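Local coordinates for protein uncharacterized HTH-type transcriptional regulator HI_0893 (Haemophilus influenzae, PDB 3QKX) that probably binds DNA at regulatory sites and controls transcription as a member of the TetR family, at residues 55-60 and 112-117. Numbering follows the deposited sequence.
Sequences LLEQFA and LPNFKD
Leu112 reaches helix 52-72 with CG anti to its own carbonyl carbon (chi1 -65°), and its two methyls split the work between two turns of that helix. Phe59, whose CG lies anti to the backbone N (chi1 177°), offers one edge of its ring to the first: CD1 of Leu112 sits near the ring plane, 3.8 Å from CD2 of Phe59, and does not lie over a face. CD1 of Leu112 also meets CB of Ala60, one residue further on, at 4.1 Å. The other methyl goes to the preceding turn, with CD2 of Leu112 3.9 Å from CB of Leu56; these two leucine side chains cross at about a right angle. Beside this apolar patch, the carbonyl of Pro113, at the cis peptide leading into Asn114, turns toward Glu57. O of Pro113 takes a CA-H...O contact from CA of Glu57 (3.5 Å, 153° at the hydrogen) and lies 3.4 Å from CG of Glu57. No hydrogen bond spans the two segments; Leu112 packs on Leu56, Phe59 and Ala60, and the Pro113 carbonyl rests against Glu57. Phe59 is backed by Thr17, Asp18 and Met21 of helix 6-23, while Leu56 also touches Leu26 and Leu29 in the following loop. The loop between helices 100-109 and 126-137 thus joins the C-terminal domain to helix 52-72 where that helix packs against the helix-turn-helix region.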
loop_
_atom_site.group_PDB
_atom_site.type_symbol
_atom_site.label_atom_id
_atom_site.label_comp_id
_atom_site.label_asym_id
_atom_site.label_seq_id
_atom_site.Cartn_x
_atom_site.Cartn_y
_atom_site.Cartn_z
ATOM N N LEU A 55 14.715 17.414 10.337
ATOM C CA LEU A 55 13.458 17.056 11.007
ATOM C C LEU A 55 12.859 15.787 10.428
ATOM O O LEU A 55 12.653 14.817 11.144
ATOM C CB LEU A 55 12.432 18.200 10.911
ATOM C CG LEU A 55 11.215 18.131 11.847
ATOM C CD1 LEU A 55 10.689 19.547 12.176
ATOM C CD2 LEU A 55 10.112 17.288 11.269
ATOM N N LEU A 56 12.589 15.790 9.132
ATOM C CA LEU A 56 11.943 14.640 8.493
ATOM C C LEU A 56 12.806 13.354 8.506
ATOM O O LEU A 56 12.255 12.258 8.537
ATOM C CB LEU A 56 11.510 14.990 7.069
ATOM C CG LEU A 56 10.464 16.110 6.893
ATOM C CD1 LEU A 56 10.074 16.209 5.413
ATOM C CD2 LEU A 56 9.228 15.915 7.742
ATOM N N GLU A 57 14.138 13.496 8.521
ATOM C CA GLU A 57 15.046 12.351 8.730
ATOM C C GLU A 57 14.793 11.673 10.070
ATOM O O GLU A 57 14.536 10.471 10.119
ATOM C CB GLU A 57 16.531 12.764 8.654
ATOM C CG GLU A 57 17.047 13.111 7.249
ATOM C CD GLU A 57 18.533 12.784 7.045
ATOM O OE1 GLU A 57 18.891 11.583 7.024
ATOM O OE2 GLU A 57 19.335 13.729 6.874
ATOM N N GLN A 58 14.877 12.445 11.149
ATOM C CA GLN A 58 14.672 11.910 12.506
ATOM C C GLN A 58 13.247 11.372 12.691
ATOM O O GLN A 58 13.050 10.355 13.368
ATOM C CB GLN A 58 14.994 12.965 13.577
ATOM C CG GLN A 58 16.496 13.256 13.733
ATOM C CD GLN A 58 16.803 14.269 14.852
ATOM O OE1 GLN A 58 16.189 14.241 15.931
ATOM N NE2 GLN A 58 17.764 15.164 14.595
ATOM N N PHE A 59 12.273 12.046 12.075
ATOM C CA PHE A 59 10.890 11.602 12.080
ATOM C C PHE A 59 10.753 10.215 11.464
ATOM O O PHE A 59 10.084 9.353 12.031
ATOM C CB PHE A 59 10.030 12.602 11.314
ATOM C CG PHE A 59 8.578 12.204 11.189
ATOM C CD1 PHE A 59 7.702 12.371 12.249
ATOM C CD2 PHE A 59 8.088 11.704 10.002
ATOM C CE1 PHE A 59 6.354 12.044 12.127
ATOM C CE2 PHE A 59 6.746 11.359 9.876
ATOM C CZ PHE A 59 5.879 11.538 10.946
ATOM N N ALA A 60 11.386 10.014 10.307
ATOM C CA ALA A 60 11.461 8.693 9.668
ATOM C C ALA A 60 11.926 7.637 10.651
ATOM O O ALA A 60 11.256 6.625 10.828
ATOM C CB ALA A 60 12.397 8.728 8.466
ATOM N N LEU A 112 9.965 10.071 2.411
ATOM C CA LEU A 112 10.901 10.623 3.403
ATOM C C LEU A 112 12.342 10.171 3.124
ATOM O O LEU A 112 12.551 9.032 2.700
ATOM C CB LEU A 112 10.516 10.192 4.829
ATOM C CG LEU A 112 9.190 10.693 5.415
ATOM C CD1 LEU A 112 8.878 9.960 6.712
ATOM C CD2 LEU A 112 9.238 12.178 5.643
ATOM N N PRO A 113 13.336 11.056 3.374
ATOM C CA PRO A 113 14.741 10.646 3.327
ATOM C C PRO A 113 15.164 9.967 4.649
ATOM O O PRO A 113 15.218 10.657 5.657
ATOM C CB PRO A 113 15.489 11.979 3.141
ATOM C CG PRO A 113 14.608 13.019 3.731
ATOM C CD PRO A 113 13.192 12.497 3.692
ATOM N N ASN A 114 15.453 8.658 4.700
ATOM C CA ASN A 114 15.417 7.696 3.591
ATOM C C ASN A 114 14.614 6.460 4.014
ATOM O O ASN A 114 15.119 5.613 4.754
ATOM C CB ASN A 114 16.843 7.289 3.195
ATOM C CG ASN A 114 17.729 8.479 2.877
ATOM O OD1 ASN A 114 17.596 9.102 1.827
ATOM N ND2 ASN A 114 18.650 8.787 3.777
ATOM N N PHE A 115 13.363 6.361 3.553
ATOM C CA PHE A 115 12.523 5.156 3.798
ATOM C C PHE A 115 13.028 3.918 3.010
ATOM O O PHE A 115 12.598 2.783 3.276
ATOM C CB PHE A 115 11.039 5.441 3.471
ATOM C CG PHE A 115 10.067 4.498 4.145
ATOM N N LYS A 116 13.906 4.157 2.021
ATOM C CA LYS A 116 14.717 3.105 1.389
ATOM C C LYS A 116 15.900 2.700 2.279
ATOM O O LYS A 116 15.976 1.551 2.743
ATOM C CB LYS A 116 15.240 3.585 0.022
ATOM N N ASP A 117 16.809 3.658 2.513
ATOM C CA ASP A 117 18.083 3.409 3.222
ATOM C C ASP A 117 17.876 2.958 4.679
ATOM O O ASP A 117 18.341 1.880 5.067
ATOM C CB ASP A 117 18.991 4.657 3.175
#